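Local atomic coordinates of 3'-5' exonuclease crn-4 (Caenorhabditis elegans, PDB entry 3CM6), a protein that degrades RNA and DNA as a metal-dependent 3'-5' exonuclease and takes part in the breakdown of DNA during apoptosis. Residues L21-F26 / N197-L202. Numbering follows the deposited sequence.
Sequences LLILDF and NIATIL. With ER3 (erbium (III) ion), chain F.
I23 packs against segment 197-202 of helix 191-207 and divides its branches among I198, A199 and L202, which span about one turn. Its CG2 meets the beta-branch of I198, 3.7 Å from CB there, and the two side chains lie alongside each other, pointing contrary ways. CG1 lies over the backbone of A199, 3.9 Å from its CA, and this small side chain probably permits the close approach of strand and helix. Chi1 of -74° sets CG1 anti to the carbonyl carbon, and chi2 of 73° then turns CD1 toward L202, 3.7 Å from its CD2. That same leucine methyl also receives CD1 of L21, at 4.0 Å. Shortening I23 to an alanine would probably leave I198 and L202 without their shared partner and open a gap beside A199. The axes of the two segments approach to 8.7 Å, their N-to-C directions 143° apart, obliquely antiparallel. Backbone hydrogen bonds of I23 with V47 and of L22 with V119 fix the strand between its sheet neighbours, while I173 of helix 172-179 touches I198 from outside the pair. No hydrogen bond joins the two segments; their contact is buried and wholly apolar. In this RNase H-like exonuclease domain it thus joins a central strand bearing the metal ligand D25 to the helix bearing D194, and is consistent with hydrophobic packing helping to hold these acidic ligands together.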
ATOM      1  N   LEU B  21      13.050  20.328  25.806  1.00 30.47           N
ATOM      2  CA  LEU B  21      12.608  20.293  24.410  1.00 29.55           C
ATOM      3  C   LEU B  21      12.670  18.873  23.912  1.00 29.62           C
ATOM      4  O   LEU B  21      13.649  18.157  24.159  1.00 29.71           O
ATOM      5  CB  LEU B  21      13.472  21.192  23.516  1.00 29.17           C
ATOM      6  CG  LEU B  21      13.456  22.701  23.816  1.00 28.94           C
ATOM      7  CD1 LEU B  21      14.428  23.485  22.936  1.00 26.80           C
ATOM      8  CD2 LEU B  21      12.059  23.284  23.714  1.00 27.16           C
ATOM      9  N   LEU B  22      11.616  18.451  23.221  1.00 29.59           N
ATOM     10  CA  LEU B  22      11.552  17.088  22.705  1.00 29.39           C
ATOM     11  C   LEU B  22      11.715  17.109  21.198  1.00 29.18           C
ATOM     12  O   LEU B  22      10.877  17.648  20.487  1.00 29.30           O
ATOM     13  CB  LEU B  22      10.242  16.407  23.104  1.00 29.15           C
ATOM     14  CG  LEU B  22       9.980  16.176  24.604  1.00 29.52           C
ATOM     15  CD1 LEU B  22       8.607  15.490  24.844  1.00 27.71           C
ATOM     16  CD2 LEU B  22      11.103  15.388  25.258  1.00 28.50           C
ATOM     17  N   ILE B  23      12.820  16.553  20.720  1.00 29.02           N
ATOM     18  CA  ILE B  23      13.066  16.520  19.296  1.00 28.97           C
ATOM     19  C   ILE B  23      12.219  15.372  18.764  1.00 29.94           C
ATOM     20  O   ILE B  23      12.303  14.235  19.259  1.00 29.90           O
ATOM     21  CB  ILE B  23      14.571  16.337  18.950  1.00 28.27           C
ATOM     22  CG1 ILE B  23      15.377  17.621  19.199  1.00 27.67           C
ATOM     23  CG2 ILE B  23      14.724  15.978  17.502  1.00 27.76           C
ATOM     24  CD1 ILE B  23      15.620  17.960  20.693  1.00 27.28           C
ATOM     25  N   LEU B  24      11.390  15.680  17.776  1.00 30.32           N
ATOM     26  CA  LEU B  24      10.427  14.730  17.276  1.00 31.00           C
ATOM     27  C   LEU B  24      10.637  14.465  15.801  1.00 31.45           C
ATOM     28  O   LEU B  24      11.026  15.358  15.027  1.00 31.61           O
ATOM     29  CB  LEU B  24       9.004  15.222  17.506  1.00 31.18           C
ATOM     30  CG  LEU B  24       7.901  14.334  16.919  1.00 32.39           C
ATOM     31  CD1 LEU B  24       7.324  13.421  17.989  1.00 34.15           C
ATOM     32  CD2 LEU B  24       6.814  15.192  16.340  1.00 33.14           C
ATOM     33  N   ASP B  25      10.373  13.223  15.421  1.00 31.25           N
ATOM     34  CA  ASP B  25      10.416  12.849  14.038  1.00 31.20           C
ATOM     35  C   ASP B  25       9.540  11.642  13.719  1.00 30.62           C
ATOM     36  O   ASP B  25       9.516  10.658  14.466  1.00 30.10           O
ATOM     37  CB  ASP B  25      11.839  12.566  13.627  1.00 31.87           C
ATOM     38  CG  ASP B  25      11.979  12.488  12.150  1.00 33.64           C
ATOM     39  OD1 ASP B  25      11.570  13.454  11.469  1.00 37.53           O
ATOM     40  OD2 ASP B  25      12.467  11.461  11.668  1.00 36.65           O
ATOM     41  N   PHE B  26       8.810  11.753  12.612  1.00 29.80           N
ATOM     42  CA  PHE B  26       7.953  10.696  12.116  1.00 29.58           C
ATOM     43  C   PHE B  26       8.474  10.195  10.773  1.00 30.00           C
ATOM     44  O   PHE B  26       8.980  10.973   9.953  1.00 30.54           O
ATOM     45  CB  PHE B  26       6.531  11.207  11.890  1.00 28.90           C
ATOM     46  CG  PHE B  26       5.741  11.498  13.149  1.00 27.95           C
ATOM     47  CD1 PHE B  26       5.522  10.517  14.106  1.00 25.80           C
ATOM     48  CD2 PHE B  26       5.151  12.757  13.330  1.00 26.46           C
ATOM     49  CE1 PHE B  26       4.761  10.801  15.239  1.00 26.34           C
ATOM     50  CE2 PHE B  26       4.399  13.048  14.460  1.00 25.53           C
ATOM     51  CZ  PHE B  26       4.194  12.080  15.412  1.00 26.34           C
ATOM     52  N   ASN B 197      20.563  14.326  14.891  1.00 32.59           N
ATOM     53  CA  ASN B 197      21.064  15.433  14.097  1.00 32.62           C
ATOM     54  C   ASN B 197      20.367  16.728  14.532  1.00 32.15           C
ATOM     55  O   ASN B 197      21.026  17.739  14.813  1.00 31.95           O
ATOM     56  CB  ASN B 197      20.867  15.188  12.601  1.00 32.83           C
ATOM     57  CG  ASN B 197      21.922  14.257  12.003  1.00 34.80           C
ATOM     58  OD1 ASN B 197      23.024  14.686  11.666  1.00 38.43           O
ATOM     59  ND2 ASN B 197      21.569  12.988  11.828  1.00 35.92           N
ATOM     60  N   ILE B 198      19.038  16.681  14.623  1.00 31.29           N
ATOM     61  CA  ILE B 198      18.289  17.854  15.018  1.00 30.56           C
ATOM     62  C   ILE B 198      18.710  18.325  16.419  1.00 30.32           C
ATOM     63  O   ILE B 198      18.966  19.524  16.616  1.00 29.76           O
ATOM     64  CB  ILE B 198      16.780  17.652  14.891  1.00 30.36           C
ATOM     65  CG1 ILE B 198      16.395  17.522  13.410  1.00 30.50           C
ATOM     66  CG2 ILE B 198      16.032  18.836  15.487  1.00 29.88           C
ATOM     67  CD1 ILE B 198      15.073  16.804  13.181  1.00 27.55           C
ATOM     68  N   ALA B 199      18.825  17.387  17.358  1.00 29.83           N
ATOM     69  CA  ALA B 199      19.228  17.718  18.715  1.00 30.39           C
ATOM     70  C   ALA B 199      20.577  18.426  18.716  1.00 31.20           C
ATOM     71  O   ALA B 199      20.771  19.432  19.427  1.00 31.05           O
ATOM     72  CB  ALA B 199      19.279  16.477  19.582  1.00 30.53           C
ATOM     73  N   THR B 200      21.497  17.908  17.894  1.00 31.69           N
ATOM     74  CA  THR B 200      22.840  18.440  17.818  1.00 31.89           C
ATOM     75  C   THR B 200      22.856  19.831  17.219  1.00 31.73           C
ATOM     76  O   THR B 200      23.514  20.736  17.769  1.00 32.08           O
ATOM     77  CB  THR B 200      23.781  17.496  17.063  1.00 32.06           C
ATOM     78  OG1 THR B 200      23.870  16.271  17.787  1.00 34.11           O
ATOM     79  CG2 THR B 200      25.188  18.074  16.985  1.00 32.23           C
ATOM     80  N   ILE B 201      22.146  19.994  16.100  1.00 31.18           N
ATOM     81  CA  ILE B 201      22.008  21.287  15.461  1.00 30.38           C
ATOM     82  C   ILE B 201      21.423  22.265  16.482  1.00 30.86           C
ATOM     83  O   ILE B 201      21.925  23.369  16.638  1.00 31.20           O
ATOM     84  CB  ILE B 201      21.104  21.220  14.221  1.00 30.16           C
ATOM     85  CG1 ILE B 201      21.756  20.349  13.139  1.00 30.41           C
ATOM     86  CG2 ILE B 201      20.869  22.603  13.670  1.00 27.36           C
ATOM     87  CD1 ILE B 201      20.818  19.817  12.064  1.00 28.61           C
ATOM     88  N   LEU B 202      20.381  21.839  17.187  1.00 31.06           N
ATOM     89  CA  LEU B 202      19.680  22.691  18.134  1.00 31.56           C
ATOM     90  C   LEU B 202      20.628  23.175  19.223  1.00 32.45           C
ATOM     91  O   LEU B 202      20.639  24.362  19.566  1.00 32.68           O
ATOM     92  CB  LEU B 202      18.510  21.924  18.748  1.00 31.17           C
ATOM     93  CG  LEU B 202      17.915  22.451  20.047  1.00 31.17           C
ATOM     94  CD1 LEU B 202      17.197  23.752  19.795  1.00 31.23           C
ATOM     95  CD2 LEU B 202      16.975  21.432  20.621  1.00 29.61           C
TER
HETATM   96 ER   ER3 F 300      12.544  12.599   8.932  1.00 88.54          ER